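Local structure of fructokinase (Vibrio cholerae serotype O1, 5EY7) at residues S99-D104 with R111-M116; P131-G136 with I159-E164; K201-E206 with V232-A237. The protein catalyses the ATP-dependent phosphorylation of fructose and belongs to the PfkB family of carbohydrate kinases. One frame throughout, in Å; residues are numbered along the deposited sequence.

Contact 1: residues S99-D104 with R111-M116; sequences STVVVD and RSFTFM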
loop_
_atom_site.group_PDB
_atom_site.type_symbol
_atom_site.label_atom_id
_atom_site.label_comp_id
_atom_site.label_asym_id
_atom_site.label_seq_id
_atom_site.Cartn_x
_atom_site.Cartn_y
_atom_site.Cartn_z
ATOM N N SER A 99 -5.617 -6.274 1.408
ATOM C CA SER A 99 -5.915 -4.893 1.039
ATOM C C SER A 99 -5.509 -3.895 2.121
ATOM O O SER A 99 -5.936 -4.003 3.271
ATOM C CB SER A 99 -7.405 -4.740 0.733
ATOM O OG SER A 99 -7.750 -3.382 0.520
ATOM N N THR A 100 -4.679 -2.927 1.744
ATOM C CA THR A 100 -4.269 -1.870 2.662
ATOM C C THR A 100 -4.731 -0.507 2.160
ATOM O O THR A 100 -4.383 -0.094 1.057
ATOM C CB THR A 100 -2.739 -1.833 2.854
ATOM O OG1 THR A 100 -2.270 -3.118 3.285
ATOM C CG2 THR A 100 -2.365 -0.786 3.890
ATOM N N VAL A 101 -5.517 0.188 2.976
ATOM C CA VAL A 101 -6.004 1.518 2.623
ATOM C C VAL A 101 -5.394 2.589 3.518
ATOM O O VAL A 101 -5.427 2.479 4.742
ATOM C CB VAL A 101 -7.542 1.606 2.717
ATOM C CG1 VAL A 101 -7.996 3.063 2.739
ATOM C CG2 VAL A 101 -8.188 0.861 1.557
ATOM N N VAL A 102 -4.826 3.618 2.898
ATOM C CA VAL A 102 -4.285 4.754 3.628
ATOM C C VAL A 102 -5.233 5.934 3.527
ATOM O O VAL A 102 -5.403 6.516 2.458
ATOM C CB VAL A 102 -2.903 5.180 3.098
ATOM C CG1 VAL A 102 -2.434 6.456 3.797
ATOM C CG2 VAL A 102 -1.895 4.062 3.288
ATOM N N VAL A 103 -5.860 6.279 4.641
ATOM C CA VAL A 103 -6.734 7.435 4.671
ATOM C C VAL A 103 -5.916 8.673 5.005
ATOM O O VAL A 103 -5.116 8.677 5.935
ATOM C CB VAL A 103 -7.888 7.259 5.683
ATOM C CG1 VAL A 103 -7.409 6.530 6.914
ATOM C CG2 VAL A 103 -8.506 8.606 6.045
ATOM N N ASP A 104 -6.095 9.711 4.203
ATOM C CA ASP A 104 -5.469 10.994 4.451
ATOM C C ASP A 104 -6.586 12.018 4.495
ATOM O O ASP A 104 -7.747 11.667 4.676
ATOM C CB ASP A 104 -4.451 11.335 3.359
ATOM C CG ASP A 104 -3.423 12.352 3.813
ATOM O OD1 ASP A 104 -2.427 11.942 4.442
ATOM O OD2 ASP A 104 -3.614 13.558 3.545
ATOM N N ARG A 111 -12.064 14.035 3.903
ATOM C CA ARG A 111 -11.184 12.874 3.988
ATOM C C ARG A 111 -10.929 12.274 2.615
ATOM O O ARG A 111 -11.627 12.591 1.653
ATOM C CB ARG A 111 -11.781 11.813 4.921
ATOM C CG ARG A 111 -11.587 12.095 6.397
ATOM C CD ARG A 111 -12.378 11.119 7.255
ATOM N NE ARG A 111 -12.430 11.554 8.648
ATOM C CZ ARG A 111 -13.297 12.446 9.119
ATOM N NH1 ARG A 111 -13.274 12.793 10.396
ATOM N NH2 ARG A 111 -14.190 12.995 8.308
ATOM N N SER A 112 -9.926 11.405 2.532
ATOM C CA SER A 112 -9.593 10.723 1.286
ATOM C C SER A 112 -9.040 9.331 1.552
ATOM O O SER A 112 -8.251 9.134 2.472
ATOM C CB SER A 112 -8.577 11.533 0.479
ATOM O OG SER A 112 -7.278 11.419 1.036
ATOM N N PHE A 113 -9.455 8.370 0.736
ATOM C CA PHE A 113 -8.976 6.999 0.854
ATOM C C PHE A 113 -8.160 6.620 -0.375
ATOM O O PHE A 113 -8.445 7.080 -1.480
ATOM C CB PHE A 113 -10.144 6.027 1.025
ATOM C CG PHE A 113 -11.077 6.389 2.140
ATOM C CD1 PHE A 113 -10.826 5.967 3.434
ATOM C CD2 PHE A 113 -12.208 7.150 1.893
ATOM C CE1 PHE A 113 -11.684 6.297 4.464
ATOM C CE2 PHE A 113 -13.069 7.486 2.917
ATOM C CZ PHE A 113 -12.807 7.059 4.205
ATOM N N THR A 114 -7.150 5.777 -0.184
ATOM C CA THR A 114 -6.291 5.352 -1.283
ATOM C C THR A 114 -5.944 3.872 -1.168
ATOM O O THR A 114 -5.408 3.430 -0.155
ATOM C CB THR A 114 -4.988 6.182 -1.335
ATOM O OG1 THR A 114 -5.307 7.579 -1.376
ATOM C CG2 THR A 114 -4.165 5.812 -2.562
ATOM N N PHE A 115 -6.254 3.110 -2.213
ATOM C CA PHE A 115 -5.986 1.674 -2.222
ATOM C C PHE A 115 -4.552 1.378 -2.653
ATOM O O PHE A 115 -4.158 1.673 -3.780
ATOM C CB PHE A 115 -6.979 0.953 -3.137
ATOM C CG PHE A 115 -8.362 0.857 -2.564
ATOM C CD1 PHE A 115 -9.281 1.872 -2.765
ATOM C CD2 PHE A 115 -8.739 -0.247 -1.817
ATOM C CE1 PHE A 115 -10.552 1.789 -2.231
ATOM C CE2 PHE A 115 -10.005 -0.340 -1.283
ATOM C CZ PHE A 115 -10.914 0.679 -1.489
ATOM N N MET A 116 -3.777 0.794 -1.743
ATOM C CA MET A 116 -2.353 0.550 -1.965
ATOM C C MET A 116 -2.084 -0.767 -2.686
ATOM O O MET A 116 -1.040 -0.937 -3.319
ATOM C CB MET A 116 -1.601 0.555 -0.632
ATOM C CG MET A 116 -1.469 1.917 0.006
ATOM S SD MET A 116 -0.329 2.972 -0.907
ATOM C CE MET A 116 -1.207 4.528 -0.858
#
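Asp104 and Ser112 exchange backbone bonds in both directions, and the two bonds differ in quality. Asp104 N gives its hydrogen to Ser112 O at 2.8 Å, with the donor lying in the carbonyl plane. In return Ser112 N reaches Asp104 O at 3.1 Å but arrives from well above that carbonyl's plane. Ser112 O also takes the CA-H of Val103, its CA 3.2 Å away, and Thr114 O is shared in the same manner: Val102 N donates to it at 3.1 Å while the CA-H of Val101 points at it as well. The return bond from Thr114 N to Val102 O is weak and bent to 125°. Beyond it, Thr100 O accepts Met116 N almost head-on at 3.0 Å. These are the cross-strand bonds of an antiparallel beta hairpin, strands 100-106 and 110-115. It belongs to the small four-stranded sheet of the chain, consistent with the lid of ribokinase-like sugar kinases. Val101 bonds through its backbone to Val29 and Leu31 of strand 28-33, and Val103 to Leu31, so strand 100-106 is bonded along both margins. Side chains then settle each face. Val101 CG2 lies over one face of the Phe115 ring, 3.9 Å from its centroid, while Ser99 OG meets the same ring at its edge. Val101 CG1, anti to the backbone N (chi1 164°), turns instead to the edge of Phe113. The Phe115 ring also touches Arg176, and Val101 comes close to Asp30; both of those residues bind fructose. On the other face Val102 CG2 rests against Met116 CG at 3.9 Å, and the second subunit packs over this side through its Phe72 and its Met116.

Contact 2: residues P131-G136 with I159-E164; sequences PSFQKG and IAQMKE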
loop_
_atom_site.group_PDB
_atom_site.type_symbol
_atom_site.label_atom_id
_atom_site.label_comp_id
_atom_site.label_asym_id
_atom_site.label_seq_id
_atom_site.Cartn_x
_atom_site.Cartn_y
_atom_site.Cartn_z
ATOM N N PRO A 131 -19.267 -21.040 1.061
ATOM C CA PRO A 131 -19.840 -21.997 2.012
ATOM C C PRO A 131 -21.256 -22.408 1.630
ATOM O O PRO A 131 -21.814 -21.879 0.672
ATOM C CB PRO A 131 -19.845 -21.212 3.326
ATOM C CG PRO A 131 -20.053 -19.796 2.881
ATOM C CD PRO A 131 -19.309 -19.661 1.586
ATOM N N SER A 132 -21.825 -23.352 2.370
ATOM C CA SER A 132 -23.215 -23.730 2.174
ATOM C C SER A 132 -24.134 -22.690 2.792
ATOM O O SER A 132 -23.932 -22.263 3.925
ATOM C CB SER A 132 -23.494 -25.107 2.777
ATOM O OG SER A 132 -22.987 -26.142 1.951
ATOM N N PHE A 133 -25.143 -22.285 2.033
ATOM C CA PHE A 133 -26.128 -21.328 2.511
ATOM C C PHE A 133 -27.420 -22.029 2.914
ATOM O O PHE A 133 -27.690 -23.147 2.485
ATOM C CB PHE A 133 -26.418 -20.274 1.442
ATOM C CG PHE A 133 -25.247 -19.384 1.130
ATOM C CD1 PHE A 133 -24.317 -19.078 2.111
ATOM C CD2 PHE A 133 -25.077 -18.856 -0.142
ATOM C CE1 PHE A 133 -23.240 -18.261 1.836
ATOM C CE2 PHE A 133 -24.000 -18.039 -0.427
ATOM C CZ PHE A 133 -23.078 -17.740 0.563
ATOM N N GLN A 134 -28.213 -21.367 3.748
ATOM C CA GLN A 134 -29.461 -21.944 4.233
ATOM C C GLN A 134 -30.614 -20.957 4.120
ATOM O O GLN A 134 -30.407 -19.743 4.096
ATOM C CB GLN A 134 -29.310 -22.414 5.684
ATOM C CG GLN A 134 -28.454 -23.659 5.848
ATOM C CD GLN A 134 -28.314 -24.087 7.293
ATOM O OE1 GLN A 134 -28.440 -23.274 8.207
ATOM N NE2 GLN A 134 -28.053 -25.371 7.506
ATOM N N LYS A 135 -31.828 -21.495 4.050
ATOM C CA LYS A 135 -33.040 -20.691 3.940
ATOM C C LYS A 135 -33.162 -19.698 5.089
ATOM O O LYS A 135 -32.972 -20.051 6.243
ATOM C CB LYS A 135 -34.270 -21.603 3.900
ATOM C CG LYS A 135 -35.607 -20.883 3.842
ATOM C CD LYS A 135 -36.752 -21.863 4.036
ATOM C CE LYS A 135 -38.102 -21.162 4.025
ATOM N NZ LYS A 135 -39.224 -22.094 4.353
ATOM N N GLY A 136 -33.481 -18.452 4.766
ATOM C CA GLY A 136 -33.673 -17.433 5.781
ATOM C C GLY A 136 -32.442 -16.594 6.070
ATOM O O GLY A 136 -32.558 -15.499 6.613
ATOM N N ILE A 159 -24.276 -15.054 -4.694
ATOM C CA ILE A 159 -25.528 -14.311 -4.611
ATOM C C ILE A 159 -26.699 -15.170 -5.086
ATOM O O ILE A 159 -27.742 -15.236 -4.430
ATOM C CB ILE A 159 -25.461 -13.018 -5.449
ATOM C CG1 ILE A 159 -24.553 -11.986 -4.772
ATOM C CG2 ILE A 159 -26.855 -12.451 -5.692
ATOM C CD1 ILE A 159 -24.279 -10.757 -5.612
ATOM N N ALA A 160 -26.508 -15.832 -6.223
ATOM C CA ALA A 160 -27.535 -16.682 -6.803
ATOM C C ALA A 160 -27.872 -17.858 -5.894
ATOM O O ALA A 160 -29.041 -18.203 -5.725
ATOM C CB ALA A 160 -27.092 -17.181 -8.172
ATOM N N GLN A 161 -26.843 -18.466 -5.312
ATOM C CA GLN A 161 -27.026 -19.637 -4.463
ATOM C C GLN A 161 -27.855 -19.310 -3.225
ATOM O O GLN A 161 -28.655 -20.123 -2.767
ATOM C CB GLN A 161 -25.671 -20.221 -4.058
ATOM C CG GLN A 161 -25.777 -21.516 -3.278
ATOM C CD GLN A 161 -24.419 -22.056 -2.861
ATOM O OE1 GLN A 161 -23.781 -22.791 -3.612
ATOM N NE2 GLN A 161 -23.976 -21.698 -1.657
ATOM N N MET A 162 -27.668 -18.108 -2.692
ATOM C CA MET A 162 -28.436 -17.667 -1.533
ATOM C C MET A 162 -29.895 -17.442 -1.909
ATOM O O MET A 162 -30.803 -17.741 -1.135
ATOM C CB MET A 162 -27.837 -16.385 -0.937
ATOM C CG MET A 162 -28.613 -15.836 0.250
ATOM S SD MET A 162 -28.519 -16.914 1.693
ATOM C CE MET A 162 -26.881 -16.527 2.304
ATOM N N LYS A 163 -30.116 -16.921 -3.108
ATOM C CA LYS A 163 -31.468 -16.664 -3.585
ATOM C C LYS A 163 -32.220 -17.966 -3.835
ATOM O O LYS A 163 -33.402 -18.081 -3.522
ATOM C CB LYS A 163 -31.439 -15.819 -4.861
ATOM C CG LYS A 163 -30.924 -14.408 -4.654
ATOM C CD LYS A 163 -30.751 -13.688 -5.978
ATOM C CE LYS A 163 -32.083 -13.445 -6.661
ATOM N NZ LYS A 163 -32.934 -12.493 -5.900
ATOM N N GLU A 164 -31.522 -18.943 -4.403
ATOM C CA GLU A 164 -32.124 -20.230 -4.734
ATOM C C GLU A 164 -32.552 -20.993 -3.484
ATOM O O GLU A 164 -33.524 -21.746 -3.508
ATOM C CB GLU A 164 -31.153 -21.085 -5.553
ATOM C CG GLU A 164 -31.728 -22.428 -5.982
ATOM C CD GLU A 164 -30.718 -23.296 -6.703
ATOM O OE1 GLU A 164 -29.798 -22.736 -7.335
ATOM O OE2 GLU A 164 -30.845 -24.537 -6.638
#
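Phe133 and Met162 bring the two backbones within 5.9 Å between their CA atoms, where the irregular loop 131-136 runs past helix residues 159-164 without a backbone-to-backbone bond between these segments, although Gly136 pairs with Gly166 just beyond the helix. The contact is built largely by side chains, and the Phe133 ring lies at its centre. Met162 CE sits over one face of that ring, 3.7 Å from the centroid and displaced toward the CG-CD1 side of the rim. Met162 starts out extended from the helix, CG anti to the backbone N (chi1 178°), and then folds at its next two torsions, which carries the methyl back over the ring. Its sulfur approaches obliquely, 4.7 Å from SD to the ring centroid, in a Met-aromatic contact. The opposite face is occupied from within the loop itself, with Pro131 O standing over the ring centre. The loop 131-136 leads into strand 138-142 of the large mixed sheet, and helix 151-165 is the crossover of the beta-alpha-beta unit joining that strand to its parallel neighbour 168-172. Phe133 lies between helix 151-165 and Trp22 of strand 21-24, whose ring meets its own, and Leu139 touches Met162. A single polar bond supplements the apolar contact. Gln161, extended from CA to its amide, sends NE2 to Pro131 O at 3.2 Å. The bond is bent, 137° at the hydrogen, although the acceptor lies in the amide plane and the donor in the carbonyl plane. Ile130 touches the Gln161 side chain nearby. On its way the same amide nitrogen, NE2 of Gln161, passes 3.4 Å from Phe133 CD2, and the amide and ring planes stand 73° apart.

Contact 3: residues K201-E206 with V232-A237; sequences KFSEEE and VVTLGA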
loop_
_atom_site.group_PDB
_atom_site.type_symbol
_atom_site.label_atom_id
_atom_site.label_comp_id
_atom_site.label_asym_id
_atom_site.label_seq_id
_atom_site.Cartn_x
_atom_site.Cartn_y
_atom_site.Cartn_z
ATOM N N LYS A 201 -28.599 -0.194 -0.801
ATOM C CA LYS A 201 -28.314 1.092 -0.179
ATOM C C LYS A 201 -27.644 2.044 -1.159
ATOM O O LYS A 201 -26.563 1.766 -1.671
ATOM C CB LYS A 201 -27.428 0.909 1.050
ATOM C CG LYS A 201 -26.950 2.211 1.672
ATOM C CD LYS A 201 -25.968 1.937 2.801
ATOM C CE LYS A 201 -25.416 3.226 3.407
ATOM N NZ LYS A 201 -24.156 3.685 2.749
ATOM N N PHE A 202 -28.294 3.171 -1.416
ATOM C CA PHE A 202 -27.757 4.166 -2.331
ATOM C C PHE A 202 -27.314 5.427 -1.614
ATOM O O PHE A 202 -27.929 5.849 -0.635
ATOM C CB PHE A 202 -28.795 4.553 -3.383
ATOM C CG PHE A 202 -28.994 3.527 -4.454
ATOM C CD1 PHE A 202 -28.062 3.377 -5.469
ATOM C CD2 PHE A 202 -30.122 2.727 -4.457
ATOM C CE1 PHE A 202 -28.245 2.440 -6.459
ATOM C CE2 PHE A 202 -30.316 1.788 -5.447
ATOM C CZ PHE A 202 -29.373 1.642 -6.450
ATOM N N SER A 203 -26.237 6.027 -2.104
ATOM C CA SER A 203 -25.956 7.415 -1.791
ATOM C C SER A 203 -26.784 8.239 -2.760
ATOM O O SER A 203 -27.313 7.705 -3.733
ATOM C CB SER A 203 -24.470 7.738 -1.929
ATOM O OG SER A 203 -23.694 6.920 -1.076
ATOM N N GLU A 204 -26.914 9.533 -2.501
ATOM C CA GLU A 204 -27.618 10.393 -3.441
ATOM C C GLU A 204 -26.820 10.540 -4.733
ATOM O O GLU A 204 -27.395 10.642 -5.810
ATOM C CB GLU A 204 -27.893 11.764 -2.832
ATOM C CG GLU A 204 -26.805 12.256 -1.904
ATOM C CD GLU A 204 -27.325 12.517 -0.507
ATOM O OE1 GLU A 204 -26.656 12.101 0.464
ATOM O OE2 GLU A 204 -28.400 13.142 -0.379
ATOM N N GLU A 205 -25.494 10.526 -4.627
ATOM C CA GLU A 205 -24.647 10.652 -5.810
ATOM C C GLU A 205 -24.399 9.293 -6.460
ATOM O O GLU A 205 -24.033 9.220 -7.631
ATOM C CB GLU A 205 -23.315 11.330 -5.466
ATOM C CG GLU A 205 -22.234 10.398 -4.935
ATOM C CD GLU A 205 -20.862 10.707 -5.517
ATOM O OE1 GLU A 205 -19.973 11.142 -4.754
ATOM O OE2 GLU A 205 -20.675 10.515 -6.739
ATOM N N GLU A 206 -24.602 8.218 -5.706
ATOM C CA GLU A 206 -24.443 6.874 -6.258
ATOM C C GLU A 206 -25.595 6.530 -7.186
ATOM O O GLU A 206 -25.386 6.114 -8.325
ATOM C CB GLU A 206 -24.350 5.833 -5.145
ATOM C CG GLU A 206 -22.988 5.751 -4.496
ATOM C CD GLU A 206 -22.982 4.854 -3.278
ATOM O OE1 GLU A 206 -21.883 4.500 -2.811
ATOM O OE2 GLU A 206 -24.075 4.503 -2.788
ATOM N N VAL A 232 -32.878 1.890 -0.001
ATOM C CA VAL A 232 -32.554 2.949 0.947
ATOM C C VAL A 232 -31.591 3.955 0.329
ATOM O O VAL A 232 -30.541 3.593 -0.200
ATOM C CB VAL A 232 -31.945 2.382 2.237
ATOM C CG1 VAL A 232 -31.397 3.499 3.110
ATOM C CG2 VAL A 232 -32.986 1.576 2.997
ATOM N N VAL A 233 -31.969 5.224 0.388
ATOM C CA VAL A 233 -31.108 6.292 -0.089
ATOM C C VAL A 233 -30.753 7.219 1.063
ATOM O O VAL A 233 -31.608 7.942 1.574
ATOM C CB VAL A 233 -31.770 7.100 -1.223
ATOM C CG1 VAL A 233 -30.708 7.870 -1.998
ATOM C CG2 VAL A 233 -32.536 6.174 -2.151
ATOM N N THR A 234 -29.491 7.180 1.479
ATOM C CA THR A 234 -29.017 8.034 2.561
ATOM C C THR A 234 -29.078 9.502 2.169
ATOM O O THR A 234 -28.476 9.919 1.180
ATOM C CB THR A 234 -27.572 7.692 2.972
ATOM O OG1 THR A 234 -26.727 7.720 1.815
ATOM C CG2 THR A 234 -27.505 6.316 3.615
ATOM N N LEU A 235 -29.815 10.281 2.952
ATOM C CA LEU A 235 -29.928 11.715 2.720
ATOM C C LEU A 235 -28.891 12.483 3.528
ATOM O O LEU A 235 -29.152 13.586 4.002
ATOM C CB LEU A 235 -31.332 12.206 3.070
ATOM C CG LEU A 235 -32.452 11.579 2.244
ATOM C CD1 LEU A 235 -33.805 12.010 2.778
ATOM C CD2 LEU A 235 -32.298 11.961 0.781
ATOM N N GLY A 236 -27.714 11.891 3.682
ATOM C CA GLY A 236 -26.629 12.532 4.399
ATOM C C GLY A 236 -26.927 12.747 5.870
ATOM O O GLY A 236 -26.719 11.854 6.687
ATOM N N ALA A 237 -27.423 13.932 6.206
ATOM C CA ALA A 237 -27.647 14.300 7.601
ATOM C C ALA A 237 -29.129 14.418 7.947
ATOM O O ALA A 237 -29.488 14.625 9.106
ATOM C CB ALA A 237 -26.934 15.605 7.914
#
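Phe202 O is approached by three groups of the neighbouring strand. Thr234 N donates to it at 2.9 Å, almost straight along the carbonyl direction; Thr234 OG1 adds a weak bond at 3.3 Å; and the CA-H of Val233 points at the same oxygen. Thr234 OG1 can reach it because chi1 (53°) places the hydroxyl between the backbone N and the carbonyl carbon, while CG2, anti to the carbonyl carbon, meets Lys201 CE at 3.7 Å. The complementary bond, from Phe202 N to Val232 O, is short at 2.6 Å and nearly linear at 177°. These bonds pair the parallel strands 199-202 and 230-234 of the large alpha/beta sheet at their C-terminal ends, the edge where ribokinase-like enzymes gather nucleotide. Lys201, Thr234 and Gly236 all bind ADP in this protein. Lys201 and Val232 share one sheet face, covered by Phe268 of helix 264-277; on the other, Phe202 CB touches Val233 CG1. Ser203 N is satisfied by Glu206 OE2 at 2.7 Å, which ties the strand end to the start of helix 204-211. Glu204 folds back the other way, bringing its carboxylate alongside the turn at Leu235, though its close approach to Thr234 O pairs two acceptors and is doubtful.

In the fold
Read from the N terminus, the three contacts follow one another in series, neither nesting nor crossing. Contact 1 closes the tight turn of a hairpin in the small sheet, next to the fructose site and the second subunit. The chain then returns to the large sheet: contact 2 closes a loop that holds strand 138-142 and the start of helix 151-165, fastening the approach to that strand onto the helix. Contact 3 closes a longer excursion through helices 204-211 and 216-222 between two adjacent parallel strands at the ADP site. Contacts 1 and 2 lie on opposite sides of the chain's centre, their own centres about 32 Å apart, and no two of the three touch.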